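Local structure of putative uncharacterized protein lp_3323 (3DC7) at residues N35-V40 with T201-N206; F134-H139 with H177-R182. The protein is of unknown function but probably hydrolyses ester or acyl bonds, as other members of the GDSL-like lipase/acylhydrolase (SGNH) family do. One frame throughout, in Å; residues are numbered along the deposited sequence. Where two conformers were deposited one is given.

Interaction 1: residues N35-V40 with T201-N206; sequences NGLATV and TLHPNN. With SO4 (sulfate ion), chain D.
The side-chain oxygen OD1 of Asn206 accepts a hydrogen bond from Val40 N at 3.2 Å. The bond is nearly straight at the hydrogen (167°). The donor does not sit on a lone pair; it lies above the carbonyl plane of the amide, 44° out of it. Thr39 N is just as close, 3.2 Å from Asn206 OD1. The other branch of the amide reaches Thr39: Asn206 ND2 gives a weak hydrogen bond to Thr39 OG1 at 3.3 Å. CG of Asn206 stands beside its backbone N (chi1 -72°), which swings the amide across to the 35-40 loop. Ala38 CB also lies 3.3 Å from Asn206 OD1. An alanine here removes the amide; Val40 N and Thr39 OG1 would probably be left without this partner, and the 35-40 loop would be less firmly held to the helix start. A water donates to Val40 O and to Asn206 O, the latter at 2.6 Å.

Thr201 to His203 belong to the run from Asp200 to His203, which matches the DxxH block of SGNH hydrolases. In relatives this block supplies the aspartate and histidine of the catalytic triad. The backbone N of His203 bonds to Asp200 OD1. The His203 side chain touches Ser30, as would be expected if it is the catalytic histidine. Leu37 comes up to the same imidazole, its CD1 3.6 Å from His203 CD2, the two side chains crossing at about a right angle. Leu202 CG covers one ring face.

Asn205 is the N-cap of helix 206-223, with its OD1 bonded to Gly208 N. Just after it, Asn206 N donates to sulfate O2 at 2.9 Å. The anion, probably from the crystallisation liquor, thus sits at the helix N-terminus, where the helix dipole is likely to favour it.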
loop_
_atom_site.group_PDB
_atom_site.type_symbol
_atom_site.label_atom_id
_atom_site.label_comp_id
_atom_site.label_asym_id
_atom_site.label_seq_id
_atom_site.Cartn_x
_atom_site.Cartn_y
_atom_site.Cartn_z
ATOM N N ASN A 35 -24.424 -18.925 8.643
ATOM C CA ASN A 35 -25.597 -18.504 9.422
ATOM C C ASN A 35 -26.005 -17.014 9.319
ATOM O O ASN A 35 -26.618 -16.459 10.246
ATOM C CB ASN A 35 -25.429 -18.932 10.905
ATOM C CG ASN A 35 -24.245 -18.233 11.625
ATOM O OD1 ASN A 35 -23.930 -17.058 11.365
ATOM N ND2 ASN A 35 -23.608 -18.958 12.559
ATOM N N GLY A 36 -25.710 -16.383 8.187
ATOM C CA GLY A 36 -25.734 -14.918 8.094
ATOM C C GLY A 36 -27.057 -14.208 7.871
ATOM O O GLY A 36 -28.054 -14.823 7.489
ATOM N N LEU A 37 -27.042 -12.895 8.117
ATOM C CA LEU A 37 -28.154 -11.987 7.790
ATOM C C LEU A 37 -28.235 -11.664 6.293
ATOM O O LEU A 37 -29.290 -11.284 5.786
ATOM C CB LEU A 37 -28.003 -10.682 8.567
ATOM C CG LEU A 37 -28.330 -10.742 10.056
ATOM C CD1 LEU A 37 -27.360 -9.862 10.832
ATOM C CD2 LEU A 37 -29.778 -10.349 10.284
ATOM N N ALA A 38 -27.098 -11.783 5.611
ATOM C CA ALA A 38 -27.019 -11.698 4.169
ATOM C C ALA A 38 -27.036 -13.123 3.643
ATOM O O ALA A 38 -26.346 -13.993 4.174
ATOM C CB ALA A 38 -25.738 -11.002 3.758
ATOM N N THR A 39 -27.822 -13.369 2.605
ATOM C CA THR A 39 -27.938 -14.719 2.067
ATOM C C THR A 39 -26.791 -15.106 1.136
ATOM O O THR A 39 -26.490 -16.291 1.007
ATOM C CB THR A 39 -29.303 -14.959 1.377
ATOM O OG1 THR A 39 -29.524 -13.965 0.370
ATOM C CG2 THR A 39 -30.444 -14.898 2.409
ATOM N N VAL A 40 -26.152 -14.113 0.505
ATOM C CA VAL A 40 -25.085 -14.360 -0.468
ATOM C C VAL A 40 -23.795 -13.633 -0.076
ATOM O O VAL A 40 -23.688 -12.419 -0.228
ATOM C CB VAL A 40 -25.496 -13.945 -1.900
ATOM C CG1 VAL A 40 -24.415 -14.357 -2.900
ATOM C CG2 VAL A 40 -26.848 -14.562 -2.284
ATOM N N THR A 201 -25.274 -1.296 10.176
ATOM C CA THR A 201 -24.007 -0.557 10.368
ATOM C C THR A 201 -22.817 -1.408 10.807
ATOM O O THR A 201 -21.767 -0.862 11.137
ATOM C CB THR A 201 -24.109 0.707 11.284
ATOM O OG1 THR A 201 -24.026 0.331 12.672
ATOM C CG2 THR A 201 -25.378 1.523 11.002
ATOM N N LEU A 202 -22.981 -2.733 10.804
ATOM C CA LEU A 202 -21.879 -3.658 11.085
ATOM C C LEU A 202 -21.730 -4.759 10.014
ATOM O O LEU A 202 -20.644 -4.942 9.453
ATOM C CB LEU A 202 -22.012 -4.253 12.494
ATOM C CG LEU A 202 -21.132 -5.472 12.839
ATOM C CD1 LEU A 202 -19.657 -5.144 12.930
ATOM C CD2 LEU A 202 -21.591 -6.148 14.136
ATOM N N HIS A 203 -22.814 -5.485 9.738
ATOM C CA HIS A 203 -22.785 -6.582 8.776
ATOM C C HIS A 203 -23.081 -6.060 7.385
ATOM O O HIS A 203 -24.023 -5.310 7.208
ATOM C CB HIS A 203 -23.819 -7.658 9.133
ATOM C CG HIS A 203 -23.636 -8.237 10.497
ATOM N ND1 HIS A 203 -22.642 -9.142 10.792
ATOM C CD2 HIS A 203 -24.315 -8.034 11.648
ATOM C CE1 HIS A 203 -22.713 -9.466 12.073
ATOM N NE2 HIS A 203 -23.724 -8.807 12.613
ATOM N N PRO A 204 -22.269 -6.451 6.390
ATOM C CA PRO A 204 -22.629 -6.121 5.019
ATOM C C PRO A 204 -23.908 -6.837 4.619
ATOM O O PRO A 204 -24.151 -7.957 5.070
ATOM C CB PRO A 204 -21.447 -6.662 4.202
ATOM C CG PRO A 204 -20.335 -6.790 5.145
ATOM C CD PRO A 204 -20.981 -7.161 6.457
ATOM N N ASN A 205 -24.742 -6.180 3.825
ATOM C CA ASN A 205 -25.855 -6.865 3.189
ATOM C C ASN A 205 -25.363 -7.533 1.884
ATOM O O ASN A 205 -24.157 -7.621 1.653
ATOM C CB ASN A 205 -27.013 -5.885 2.958
ATOM C CG ASN A 205 -26.641 -4.760 2.008
ATOM O OD1 ASN A 205 -25.648 -4.852 1.286
ATOM N ND2 ASN A 205 -27.431 -3.690 2.009
ATOM N N ASN A 206 -26.271 -7.992 1.030
ATOM C CA ASN A 206 -25.868 -8.603 -0.239
ATOM C C ASN A 206 -25.124 -7.674 -1.190
ATOM O O ASN A 206 -24.186 -8.104 -1.867
ATOM C CB ASN A 206 -27.062 -9.215 -0.972
ATOM C CG ASN A 206 -27.565 -10.482 -0.313
ATOM O OD1 ASN A 206 -26.988 -10.989 0.652
ATOM N ND2 ASN A 206 -28.645 -11.011 -0.848
HETATM S S SO4 D . -29.965 -8.455 1.685
HETATM O O1 SO4 D . -29.776 -7.709 0.442
HETATM O O2 SO4 D . -28.729 -8.521 2.464
HETATM O O3 SO4 D . -31.011 -7.773 2.450
HETATM O O4 SO4 D . -30.367 -9.831 1.382
HETATM O O HOH W 1 -24.091 -10.585 -2.459
#

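Interaction 2: residues F134-H139 with H177-R182; sequences FISAIH and HLSLYR
Ser136 and His177 meet through their side chains: His177 NE2 donates to Ser136 OG at 2.9 Å. The hydroxyl lies close to the imidazole plane, at the ring edge. OG of Ser136 stands between its backbone N and carbonyl carbon (chi1 62°), which turns it to the ring. Glu163 of helix 159-173 bonds to this same hydroxyl and to that of Ser179, tying both serines to one carboxylate.

The tight part is the parallel strand pairing and the Leu180 packing that follows it. Leu178 N donates to Phe134 O at 2.8 Å, almost in line with the carbonyl. Ser136 N returns a bond to Leu178 O at 3.2 Å. Leu180 N then gives a weak bond to Ser136 O. Ile135 CG2 packs 3.8 Å from Leu180 CG, and Ile138 lays its CG1 on Leu180 CB. Ser179 caps the helix that follows: its OG accepts from Arg182 N.

Tyr181 is still closely packed, its CB 3.2 Å from Ala137 O. Its OH bonds to Asp172 of the second subunit. The contact is looser at His139, which is partly exposed. The two rings are nearly parallel but slid apart, centroids 5.2 Å from each other, and barely overlap. A water joins His139 N to Tyr181 O.

Strand 177-179 is the outermost strand of this chain's five-stranded parallel sheet, joined to 132-136 by a beta-alpha-beta crossover through helix 159-173. Phe134 packs on helix 112-126 and His177 on helix 159-173, while Ile135 and Leu180 rest on Phe89 of strand 85-89.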
loop_
_atom_site.group_PDB
_atom_site.type_symbol
_atom_site.label_atom_id
_atom_site.label_comp_id
_atom_site.label_asym_id
_atom_site.label_seq_id
_atom_site.Cartn_x
_atom_site.Cartn_y
_atom_site.Cartn_z
ATOM N N PHE A 134 -4.920 -11.768 4.798
ATOM C CA PHE A 134 -5.685 -11.263 5.929
ATOM C C PHE A 134 -6.590 -10.141 5.467
ATOM O O PHE A 134 -6.132 -9.199 4.820
ATOM C CB PHE A 134 -4.746 -10.750 7.023
ATOM C CG PHE A 134 -4.506 -11.740 8.119
ATOM C CD1 PHE A 134 -4.879 -11.449 9.422
ATOM C CD2 PHE A 134 -3.924 -12.978 7.845
ATOM C CE1 PHE A 134 -4.668 -12.366 10.445
ATOM C CE2 PHE A 134 -3.715 -13.906 8.862
ATOM C CZ PHE A 134 -4.087 -13.598 10.159
ATOM N N ILE A 135 -7.874 -10.254 5.791
ATOM C CA ILE A 135 -8.860 -9.236 5.425
ATOM C C ILE A 135 -9.365 -8.565 6.699
ATOM O O ILE A 135 -9.846 -9.242 7.601
ATOM C CB ILE A 135 -10.049 -9.842 4.633
ATOM C CG1 ILE A 135 -9.542 -10.622 3.406
ATOM C CG2 ILE A 135 -10.983 -8.750 4.203
ATOM C CD1 ILE A 135 -10.539 -11.613 2.868
ATOM N N SER A 136 -9.237 -7.244 6.785
ATOM C CA SER A 136 -9.826 -6.513 7.919
ATOM C C SER A 136 -11.044 -5.692 7.486
ATOM O O SER A 136 -11.103 -5.201 6.356
ATOM C CB SER A 136 -8.785 -5.637 8.601
ATOM O OG SER A 136 -8.290 -4.656 7.713
ATOM N N ALA A 137 -11.996 -5.533 8.400
ATOM C CA ALA A 137 -13.342 -5.045 8.092
ATOM C C ALA A 137 -13.474 -3.560 7.810
ATOM O O ALA A 137 -12.645 -2.750 8.209
ATOM C CB ALA A 137 -14.298 -5.433 9.206
ATOM N N ILE A 138 -14.553 -3.233 7.108
ATOM C CA ILE A 138 -15.051 -1.870 6.917
ATOM C C ILE A 138 -15.245 -1.141 8.263
ATOM O O ILE A 138 -15.581 -1.771 9.282
ATOM C CB ILE A 138 -16.374 -1.923 6.111
ATOM C CG1 ILE A 138 -16.101 -2.538 4.730
ATOM C CG2 ILE A 138 -17.029 -0.527 5.966
ATOM C CD1 ILE A 138 -17.240 -3.344 4.194
ATOM N N HIS A 139 -14.986 0.169 8.252
ATOM C CA HIS A 139 -15.292 1.068 9.369
ATOM C C HIS A 139 -16.770 0.907 9.708
ATOM O O HIS A 139 -17.628 1.098 8.848
ATOM C CB HIS A 139 -15.003 2.532 8.979
ATOM C CG HIS A 139 -14.867 3.466 10.148
ATOM N ND1 HIS A 139 -15.794 3.536 11.169
ATOM C CD2 HIS A 139 -13.919 4.385 10.447
ATOM C CE1 HIS A 139 -15.413 4.440 12.056
ATOM N NE2 HIS A 139 -14.281 4.973 11.639
ATOM N N HIS A 177 -2.057 -8.108 3.260
ATOM C CA HIS A 177 -3.156 -7.598 4.057
ATOM C C HIS A 177 -4.056 -6.760 3.181
ATOM O O HIS A 177 -3.629 -5.739 2.672
ATOM C CB HIS A 177 -2.637 -6.782 5.258
ATOM C CG HIS A 177 -3.711 -6.020 5.984
ATOM N ND1 HIS A 177 -3.537 -4.726 6.424
ATOM C CD2 HIS A 177 -4.976 -6.365 6.331
ATOM C CE1 HIS A 177 -4.641 -4.307 7.018
ATOM N NE2 HIS A 177 -5.533 -5.282 6.974
ATOM N N LEU A 178 -5.292 -7.214 3.000
ATOM C CA LEU A 178 -6.313 -6.450 2.301
ATOM C C LEU A 178 -7.178 -5.685 3.307
ATOM O O LEU A 178 -7.952 -6.289 4.064
ATOM C CB LEU A 178 -7.186 -7.384 1.452
ATOM C CG LEU A 178 -8.477 -6.841 0.812
ATOM C CD1 LEU A 178 -8.244 -5.589 -0.022
ATOM C CD2 LEU A 178 -9.105 -7.919 -0.051
ATOM N N SER A 179 -7.056 -4.363 3.311
ATOM C CA SER A 179 -7.785 -3.543 4.268
ATOM C C SER A 179 -9.062 -2.991 3.663
ATOM O O SER A 179 -9.016 -1.984 2.946
ATOM C CB SER A 179 -6.911 -2.392 4.742
ATOM O OG SER A 179 -7.676 -1.499 5.531
ATOM N N LEU A 180 -10.200 -3.645 3.930
ATOM C CA LEU A 180 -11.500 -3.100 3.484
ATOM C C LEU A 180 -11.772 -1.782 4.196
ATOM O O LEU A 180 -12.455 -0.901 3.681
ATOM C CB LEU A 180 -12.643 -4.071 3.750
ATOM C CG LEU A 180 -12.577 -5.450 3.107
ATOM C CD1 LEU A 180 -13.818 -6.223 3.489
ATOM C CD2 LEU A 180 -12.448 -5.334 1.585
ATOM N N TYR A 181 -11.222 -1.670 5.396
ATOM C CA TYR A 181 -11.236 -0.434 6.161
ATOM C C TYR A 181 -10.772 0.769 5.306
ATOM O O TYR A 181 -11.513 1.746 5.182
ATOM C CB TYR A 181 -10.381 -0.588 7.432
ATOM C CG TYR A 181 -10.534 0.545 8.412
ATOM C CD1 TYR A 181 -9.745 1.697 8.308
ATOM C CD2 TYR A 181 -11.473 0.478 9.443
ATOM C CE1 TYR A 181 -9.896 2.754 9.210
ATOM C CE2 TYR A 181 -11.620 1.517 10.344
ATOM C CZ TYR A 181 -10.832 2.656 10.223
ATOM O OH TYR A 181 -10.977 3.694 11.119
ATOM N N ARG A 182 -9.576 0.666 4.713
ATOM C CA ARG A 182 -8.949 1.747 3.920
ATOM C C ARG A 182 -9.452 1.912 2.487
ATOM O O ARG A 182 -9.399 3.018 1.941
ATOM C CB ARG A 182 -7.433 1.533 3.784
ATOM C CG ARG A 182 -6.643 1.577 5.054
ATOM C CD ARG A 182 -5.231 2.100 4.791
ATOM N NE ARG A 182 -4.616 2.532 6.046
ATOM C CZ ARG A 182 -3.735 3.523 6.166
ATOM N NH1 ARG A 182 -3.351 4.223 5.102
ATOM N NH2 ARG A 182 -3.246 3.826 7.368
HETATM O O HOH W 2 -14.196 1.667 5.739
#

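In the fold
Interaction 2 is core and interaction 1 is partly buried nearer the surface, their centres about 16 Å apart. They share no helix or strand and do not touch, though their nearest atoms are about 5 Å apart. Residues 134-139 with 177-182 join two neighbouring strands by regular backbone bonds, apolar packing and a serine-histidine side-chain bond. Residues 35-40 with 201-206 join two loops, each leading into a helix, by one asparagine amide, a water and little apolar contact. Interaction 2 belongs to the parallel sheet of the SGNH hydrolase fold. Interaction 1 lies by the probable catalytic histidine, where the loops are likely to shape the active site.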